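Local coordinates for stress-induced protein 1 (Caenorhabditis elegans, PDB 4YE0) that probably binds unfolding proteins as a small heat shock protein chaperone, this fragment comprising its alpha-crystallin domain and C-terminal tail, at residues 8-20 with 74-86. Sequence-based numbering, arbitrary orientation.
Sequences NTAQKFCVKLDVA and INKEGQMTIDAPK
Lys-86 NZ donates to two oxygens of the turn it faces, Asn-8 OD1 at 2.7 Å and the backbone Thr-9 O at 2.7 Å. The two segments supply the central antiparallel strands, 12-18 and 79-85, of one sheet of the alpha-crystallin domain, an immunoglobulin-like beta sandwich. The first lysine bond runs nearly straight off the amide carbonyl (C=O...N angle 170°), whereas at Thr-9 the donor is tilted from the carbonyl plane. Bends at chi2 and chi4 (75°) turn the end of the lysine chain to the Thr-9 carbonyl, with Lys-86 CE 3.1 Å from Thr-9 O. A methionine here has no ammonium group and would probably leave Asn-8 OD1 and Thr-9 O without this donor, the Asn-8 amide less fixed in its rotation. That turn links strands 6-8 and 12-18; within it Thr-9 OG1 accepts from Gln-11 N, an ST turn.

Three hydrogen-bonded pairs, Phe-13 with Ala-84, Val-15 with Ile-82 and Leu-17 with Met-80, set the register, and Val-19 N to Gly-78 O continues the ladder beyond them. The side chains of the three pairs share the inner face, where Met-80 and Ile-82 reach Ile-38 of the second sheet. Leu-17 and Met-80 run alongside each other in the same direction, and the bend at chi3 (70°) brings Met-80 CE to 3.3 Å from Leu-17 CD2, shorter than usual carbon-carbon contact.

Cys-14, Lys-16, Gln-79, Thr-81 and Asp-83 occupy the other, more polar face. The CD and CE methylenes of Lys-16 cross the Gln-79 amide, with Lys-16 CD 3.5 Å from Gln-79 NE2. Lys-12 runs alongside Asp-83, but its NZ stays 4.0 Å from Asp-83 OD1, too far for a salt bridge. Between these pairs Thr-81 OG1 makes a weak hydrogen bond to Val-15 O and sits 3.3 Å from Cys-14 SG.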
ATOM      1  N   ASN A   8     -10.269  13.381 -19.111  1.00 84.24           N
ATOM      2  CA  ASN A   8     -11.641  13.885 -19.074  1.00 77.60           C
ATOM      3  C   ASN A   8     -11.928  14.888 -20.196  1.00 76.64           C
ATOM      4  O   ASN A   8     -11.745  16.096 -20.029  1.00 77.65           O
ATOM      5  CB  ASN A   8     -11.910  14.521 -17.701  1.00 74.52           C
ATOM      6  CG  ASN A   8     -13.361  14.927 -17.507  1.00 72.64           C
ATOM      7  OD1 ASN A   8     -14.228  14.616 -18.323  1.00 77.10           O
ATOM      8  ND2 ASN A   8     -13.630  15.622 -16.408  1.00 76.83           N
ATOM      9  N   THR A   9     -12.379  14.369 -21.335  1.00 74.48           N
ATOM     10  CA  THR A   9     -12.762  15.190 -22.481  1.00 76.16           C
ATOM     11  C   THR A   9     -14.248  14.964 -22.772  1.00 73.80           C
ATOM     12  O   THR A   9     -14.929  14.274 -22.014  1.00 75.22           O
ATOM     13  CB  THR A   9     -11.918  14.828 -23.721  1.00 80.80           C
ATOM     14  OG1 THR A   9     -12.208  13.486 -24.134  1.00 82.19           O
ATOM     15  CG2 THR A   9     -10.429  14.948 -23.408  1.00 81.78           C
ATOM     16  N   ALA A  10     -14.748  15.541 -23.862  1.00 71.59           N
ATOM     17  CA  ALA A  10     -16.117  15.281 -24.310  1.00 70.80           C
ATOM     18  C   ALA A  10     -16.245  13.900 -24.958  1.00 71.17           C
ATOM     19  O   ALA A  10     -17.351  13.454 -25.268  1.00 65.92           O
ATOM     20  CB  ALA A  10     -16.569  16.359 -25.284  1.00 77.77           C
ATOM     21  N   GLN A  11     -15.113  13.228 -25.161  1.00 75.41           N
ATOM     22  CA  GLN A  11     -15.087  11.926 -25.809  1.00 80.26           C
ATOM     23  C   GLN A  11     -15.195  10.807 -24.781  1.00 70.51           C
ATOM     24  O   GLN A  11     -16.100   9.974 -24.849  1.00 61.92           O
ATOM     25  CB  GLN A  11     -13.792  11.770 -26.618  1.00 91.45           C
ATOM     26  CG  GLN A  11     -13.916  10.831 -27.808  1.00100.01           C
ATOM     27  CD  GLN A  11     -14.963  11.293 -28.808  1.00100.94           C
ATOM     28  OE1 GLN A  11     -15.776  10.500 -29.282  1.00104.58           O
ATOM     29  NE2 GLN A  11     -14.959  12.585 -29.120  1.00 99.88           N
ATOM     30  N   LYS A  12     -14.265  10.798 -23.832  1.00 67.20           N
ATOM     31  CA  LYS A  12     -14.161   9.719 -22.859  1.00 66.20           C
ATOM     32  C   LYS A  12     -13.712  10.231 -21.500  1.00 60.95           C
ATOM     33  O   LYS A  12     -13.224  11.353 -21.369  1.00 62.76           O
ATOM     34  CB  LYS A  12     -13.157   8.664 -23.339  1.00 72.89           C
ATOM     35  CG  LYS A  12     -13.521   7.982 -24.650  1.00 79.44           C
ATOM     36  CD  LYS A  12     -12.692   6.721 -24.877  1.00 81.05           C
ATOM     37  CE  LYS A  12     -13.358   5.481 -24.289  1.00 77.79           C
ATOM     38  NZ  LYS A  12     -14.435   4.941 -25.172  1.00 70.07           N
ATOM     39  N   PHE A  13     -13.898   9.385 -20.495  1.00 56.74           N
ATOM     40  CA  PHE A  13     -13.310   9.579 -19.179  1.00 55.00           C
ATOM     41  C   PHE A  13     -12.372   8.404 -18.956  1.00 57.30           C
ATOM     42  O   PHE A  13     -12.683   7.279 -19.344  1.00 57.87           O
ATOM     43  CB  PHE A  13     -14.395   9.597 -18.105  1.00 45.97           C
ATOM     44  CG  PHE A  13     -13.873   9.850 -16.722  1.00 54.07           C
ATOM     45  CD1 PHE A  13     -13.594  11.142 -16.301  1.00 52.20           C
ATOM     46  CD2 PHE A  13     -13.663   8.798 -15.840  1.00 54.35           C
ATOM     47  CE1 PHE A  13     -13.111  11.381 -15.026  1.00 53.20           C
ATOM     48  CE2 PHE A  13     -13.181   9.033 -14.564  1.00 53.99           C
ATOM     49  CZ  PHE A  13     -12.907  10.327 -14.156  1.00 54.08           C
ATOM     50  N   CYS A  14     -11.220   8.661 -18.351  1.00 60.20           N
ATOM     51  CA  CYS A  14     -10.258   7.598 -18.107  1.00 59.17           C
ATOM     52  C   CYS A  14      -9.486   7.854 -16.826  1.00 57.97           C
ATOM     53  O   CYS A  14      -9.083   8.980 -16.546  1.00 60.72           O
ATOM     54  CB  CYS A  14      -9.296   7.459 -19.286  1.00 61.86           C
ATOM     55  SG  CYS A  14      -8.674   5.778 -19.518  1.00 73.86           S
ATOM     56  N   VAL A  15      -9.309   6.799 -16.044  1.00 58.62           N
ATOM     57  CA  VAL A  15      -8.460   6.835 -14.871  1.00 53.74           C
ATOM     58  C   VAL A  15      -7.488   5.666 -14.989  1.00 53.76           C
ATOM     59  O   VAL A  15      -7.840   4.621 -15.535  1.00 50.32           O
ATOM     60  CB  VAL A  15      -9.294   6.730 -13.580  1.00 57.47           C
ATOM     61  CG1 VAL A  15      -8.402   6.498 -12.375  1.00 60.19           C
ATOM     62  CG2 VAL A  15     -10.115   7.995 -13.386  1.00 60.25           C
ATOM     63  N   LYS A  16      -6.266   5.856 -14.500  1.00 54.04           N
ATOM     64  CA  LYS A  16      -5.266   4.791 -14.468  1.00 55.52           C
ATOM     65  C   LYS A  16      -4.617   4.721 -13.093  1.00 52.43           C
ATOM     66  O   LYS A  16      -4.115   5.730 -12.602  1.00 52.81           O
ATOM     67  CB  LYS A  16      -4.200   5.026 -15.536  1.00 58.30           C
ATOM     68  CG  LYS A  16      -4.584   4.502 -16.908  1.00 60.07           C
ATOM     69  CD  LYS A  16      -3.448   4.677 -17.908  1.00 68.03           C
ATOM     70  CE  LYS A  16      -3.642   3.814 -19.147  1.00 73.97           C
ATOM     71  NZ  LYS A  16      -4.557   4.452 -20.136  1.00 80.30           N
ATOM     72  N   LEU A  17      -4.631   3.535 -12.485  1.00 50.66           N
ATOM     73  CA  LEU A  17      -4.082   3.327 -11.143  1.00 50.91           C
ATOM     74  C   LEU A  17      -2.928   2.334 -11.161  1.00 49.10           C
ATOM     75  O   LEU A  17      -2.912   1.405 -11.970  1.00 50.54           O
ATOM     76  CB  LEU A  17      -5.145   2.769 -10.186  1.00 52.58           C
ATOM     77  CG  LEU A  17      -6.496   3.462 -10.017  1.00 57.40           C
ATOM     78  CD1 LEU A  17      -6.302   4.937  -9.712  1.00 62.85           C
ATOM     79  CD2 LEU A  17      -7.375   3.262 -11.245  1.00 56.55           C
ATOM     80  N   ASP A  18      -1.986   2.529 -10.240  1.00 53.78           N
ATOM     81  CA  ASP A  18      -0.921   1.564  -9.989  1.00 58.00           C
ATOM     82  C   ASP A  18      -1.452   0.549  -8.982  1.00 57.38           C
ATOM     83  O   ASP A  18      -1.682   0.871  -7.818  1.00 58.97           O
ATOM     84  CB  ASP A  18       0.330   2.261  -9.445  1.00 61.69           C
ATOM     85  CG  ASP A  18       1.534   1.331  -9.352  1.00 65.77           C
ATOM     86  OD1 ASP A  18       2.659   1.842  -9.167  1.00 74.02           O
ATOM     87  OD2 ASP A  18       1.367   0.096  -9.463  1.00 62.04           O
ATOM     88  N   VAL A  19      -1.620  -0.683  -9.447  1.00 54.16           N
ATOM     89  CA  VAL A  19      -2.353  -1.708  -8.721  1.00 52.81           C
ATOM     90  C   VAL A  19      -1.517  -3.003  -8.594  1.00 53.98           C
ATOM     91  O   VAL A  19      -2.019  -4.051  -8.181  1.00 50.49           O
ATOM     92  CB  VAL A  19      -3.734  -1.870  -9.425  1.00 50.65           C
ATOM     93  CG1 VAL A  19      -4.165  -3.309  -9.627  1.00 51.61           C
ATOM     94  CG2 VAL A  19      -4.796  -1.061  -8.691  1.00 46.43           C
ATOM     95  N   ALA A  20      -0.220  -2.890  -8.878  1.00 55.88           N
ATOM     96  CA  ALA A  20       0.671  -4.048  -8.989  1.00 58.90           C
ATOM     97  C   ALA A  20       0.965  -4.755  -7.664  1.00 55.82           C
ATOM     98  O   ALA A  20       1.322  -5.931  -7.658  1.00 59.93           O
ATOM     99  CB  ALA A  20       1.978  -3.630  -9.648  1.00 62.90           C
ATOM    100  N   ILE A  74      -7.193  -4.610 -15.935  1.00 34.69           N
ATOM    101  CA  ILE A  74      -5.853  -4.618 -15.372  1.00 38.91           C
ATOM    102  C   ILE A  74      -4.948  -5.306 -16.390  1.00 47.58           C
ATOM    103  O   ILE A  74      -5.255  -6.412 -16.829  1.00 45.14           O
ATOM    104  CB  ILE A  74      -5.798  -5.410 -14.051  1.00 37.72           C
ATOM    105  CG1 ILE A  74      -6.791  -4.839 -13.039  1.00 36.92           C
ATOM    106  CG2 ILE A  74      -4.388  -5.387 -13.469  1.00 41.00           C
ATOM    107  CD1 ILE A  74      -6.911  -5.670 -11.780  1.00 38.19           C
ATOM    108  N   ASN A  75      -3.845  -4.657 -16.765  1.00 55.47           N
ATOM    109  CA  ASN A  75      -2.903  -5.236 -17.733  1.00 61.07           C
ATOM    110  C   ASN A  75      -1.877  -6.135 -17.040  1.00 59.63           C
ATOM    111  O   ASN A  75      -1.957  -6.356 -15.832  1.00 51.59           O
ATOM    112  CB  ASN A  75      -2.228  -4.136 -18.576  1.00 61.62           C
ATOM    113  CG  ASN A  75      -1.299  -3.240 -17.768  1.00 57.47           C
ATOM    114  OD1 ASN A  75      -0.902  -3.568 -16.651  1.00 60.05           O
ATOM    115  ND2 ASN A  75      -0.944  -2.096 -18.343  1.00 55.71           N
ATOM    116  N   LYS A  76      -0.918  -6.656 -17.798  1.00 65.68           N
ATOM    117  CA  LYS A  76       0.078  -7.565 -17.233  1.00 69.90           C
ATOM    118  C   LYS A  76       1.059  -6.837 -16.310  1.00 60.45           C
ATOM    119  O   LYS A  76       1.629  -7.440 -15.402  1.00 59.66           O
ATOM    120  CB  LYS A  76       0.840  -8.299 -18.341  1.00 82.89           C
ATOM    121  CG  LYS A  76       1.335  -9.672 -17.915  1.00 98.30           C
ATOM    122  CD  LYS A  76       2.514 -10.141 -18.770  1.00111.82           C
ATOM    123  CE  LYS A  76       3.000 -11.505 -18.289  1.00116.00           C
ATOM    124  NZ  LYS A  76       4.297 -11.876 -18.932  1.00115.79           N
ATOM    125  N   GLU A  77       1.239  -5.538 -16.538  1.00 61.02           N
ATOM    126  CA  GLU A  77       2.151  -4.723 -15.734  1.00 69.42           C
ATOM    127  C   GLU A  77       1.498  -4.178 -14.454  1.00 68.68           C
ATOM    128  O   GLU A  77       2.092  -3.356 -13.754  1.00 73.32           O
ATOM    129  CB  GLU A  77       2.703  -3.579 -16.592  1.00 81.96           C
ATOM    130  CG  GLU A  77       3.585  -4.061 -17.739  1.00 98.95           C
ATOM    131  CD  GLU A  77       3.437  -3.237 -19.015  1.00113.16           C
ATOM    132  OE1 GLU A  77       3.126  -2.026 -18.933  1.00121.78           O
ATOM    133  OE2 GLU A  77       3.642  -3.808 -20.110  1.00121.82           O
ATOM    134  N   GLY A  78       0.284  -4.637 -14.149  1.00 63.94           N
ATOM    135  CA  GLY A  78      -0.394  -4.275 -12.908  1.00 61.08           C
ATOM    136  C   GLY A  78      -0.989  -2.876 -12.896  1.00 58.65           C
ATOM    137  O   GLY A  78      -1.206  -2.303 -11.830  1.00 57.79           O
ATOM    138  N   GLN A  79      -1.254  -2.327 -14.078  1.00 57.31           N
ATOM    139  CA  GLN A  79      -1.892  -1.024 -14.191  1.00 59.27           C
ATOM    140  C   GLN A  79      -3.360  -1.236 -14.491  1.00 55.40           C
ATOM    141  O   GLN A  79      -3.705  -1.883 -15.477  1.00 56.08           O
ATOM    142  CB  GLN A  79      -1.260  -0.197 -15.308  1.00 67.88           C
ATOM    143  CG  GLN A  79      -1.868   1.193 -15.462  1.00 75.46           C
ATOM    144  CD  GLN A  79      -1.340   1.927 -16.680  1.00 80.97           C
ATOM    145  OE1 GLN A  79      -1.516   1.473 -17.812  1.00 78.34           O
ATOM    146  NE2 GLN A  79      -0.698   3.070 -16.458  1.00 84.42           N
ATOM    147  N   MET A  80      -4.222  -0.694 -13.638  1.00 51.22           N
ATOM    148  CA  MET A  80      -5.655  -0.740 -13.882  1.00 45.58           C
ATOM    149  C   MET A  80      -6.060   0.495 -14.664  1.00 43.26           C
ATOM    150  O   MET A  80      -5.627   1.603 -14.350  1.00 44.24           O
ATOM    151  CB  MET A  80      -6.432  -0.793 -12.568  1.00 42.79           C
ATOM    152  CG  MET A  80      -7.922  -1.039 -12.746  1.00 43.61           C
ATOM    153  SD  MET A  80      -8.749  -1.311 -11.167  1.00 48.05           S
ATOM    154  CE  MET A  80      -8.625   0.329 -10.518  1.00 43.32           C
ATOM    155  N   THR A  81      -6.884   0.308 -15.686  1.00 42.31           N
ATOM    156  CA  THR A  81      -7.514   1.445 -16.331  1.00 45.79           C
ATOM    157  C   THR A  81      -9.028   1.275 -16.321  1.00 41.94           C
ATOM    158  O   THR A  81      -9.561   0.199 -16.606  1.00 37.05           O
ATOM    159  CB  THR A  81      -6.969   1.731 -17.754  1.00 50.66           C
ATOM    160  OG1 THR A  81      -7.706   2.814 -18.340  1.00 57.02           O
ATOM    161  CG2 THR A  81      -7.075   0.528 -18.649  1.00 51.80           C
ATOM    162  N   ILE A  82      -9.701   2.353 -15.941  1.00 40.64           N
ATOM    163  CA  ILE A  82     -11.143   2.403 -15.925  1.00 39.67           C
ATOM    164  C   ILE A  82     -11.533   3.480 -16.916  1.00 40.67           C
ATOM    165  O   ILE A  82     -11.069   4.613 -16.806  1.00 44.57           O
ATOM    166  CB  ILE A  82     -11.675   2.766 -14.527  1.00 40.13           C
ATOM    167  CG1 ILE A  82     -11.229   1.713 -13.505  1.00 41.07           C
ATOM    168  CG2 ILE A  82     -13.193   2.886 -14.561  1.00 40.17           C
ATOM    169  CD1 ILE A  82     -11.466   2.106 -12.061  1.00 46.04           C
ATOM    170  N   ASP A  83     -12.367   3.132 -17.890  1.00 40.40           N
ATOM    171  CA  ASP A  83     -12.793   4.113 -18.881  1.00 46.91           C
ATOM    172  C   ASP A  83     -14.266   3.985 -19.248  1.00 44.50           C
ATOM    173  O   ASP A  83     -14.867   2.920 -19.097  1.00 47.59           O
ATOM    174  CB  ASP A  83     -11.908   4.034 -20.135  1.00 54.07           C
ATOM    175  CG  ASP A  83     -12.257   2.861 -21.036  1.00 60.08           C
ATOM    176  OD1 ASP A  83     -12.370   3.069 -22.262  1.00 76.16           O
ATOM    177  OD2 ASP A  83     -12.424   1.736 -20.526  1.00 62.13           O
ATOM    178  N   ALA A  84     -14.832   5.091 -19.720  1.00 43.41           N
ATOM    179  CA  ALA A  84     -16.220   5.134 -20.167  1.00 43.05           C
ATOM    180  C   ALA A  84     -16.412   6.260 -21.185  1.00 41.59           C
ATOM    181  O   ALA A  84     -15.733   7.284 -21.109  1.00 45.61           O
ATOM    182  CB  ALA A  84     -17.142   5.338 -18.976  1.00 41.04           C
ATOM    183  N   PRO A  85     -17.326   6.072 -22.153  1.00 44.70           N
ATOM    184  CA  PRO A  85     -17.679   7.200 -23.018  1.00 47.76           C
ATOM    185  C   PRO A  85     -18.564   8.216 -22.300  1.00 52.61           C
ATOM    186  O   PRO A  85     -19.158   7.899 -21.264  1.00 54.40           O
ATOM    187  CB  PRO A  85     -18.441   6.541 -24.173  1.00 45.76           C
ATOM    188  CG  PRO A  85     -18.944   5.250 -23.628  1.00 44.70           C
ATOM    189  CD  PRO A  85     -17.957   4.811 -22.588  1.00 44.78           C
ATOM    190  N   LYS A  86     -18.636   9.428 -22.841  1.00 54.55           N
ATOM    191  CA  LYS A  86     -19.557  10.436 -22.329  1.00 53.42           C
ATOM    192  C   LYS A  86     -20.944  10.219 -22.928  1.00 53.46           C
ATOM    193  O   LYS A  86     -21.092   9.531 -23.939  1.00 50.78           O
ATOM    194  CB  LYS A  86     -19.047  11.844 -22.641  1.00 50.75           C
ATOM    195  CG  LYS A  86     -17.671  12.154 -22.067  1.00 53.68           C
ATOM    196  CD  LYS A  86     -17.589  11.856 -20.576  1.00 54.78           C
ATOM    197  CE  LYS A  86     -16.343  12.445 -19.936  1.00 56.52           C
ATOM    198  NZ  LYS A  86     -16.427  13.921 -19.743  1.00 59.12           N
TER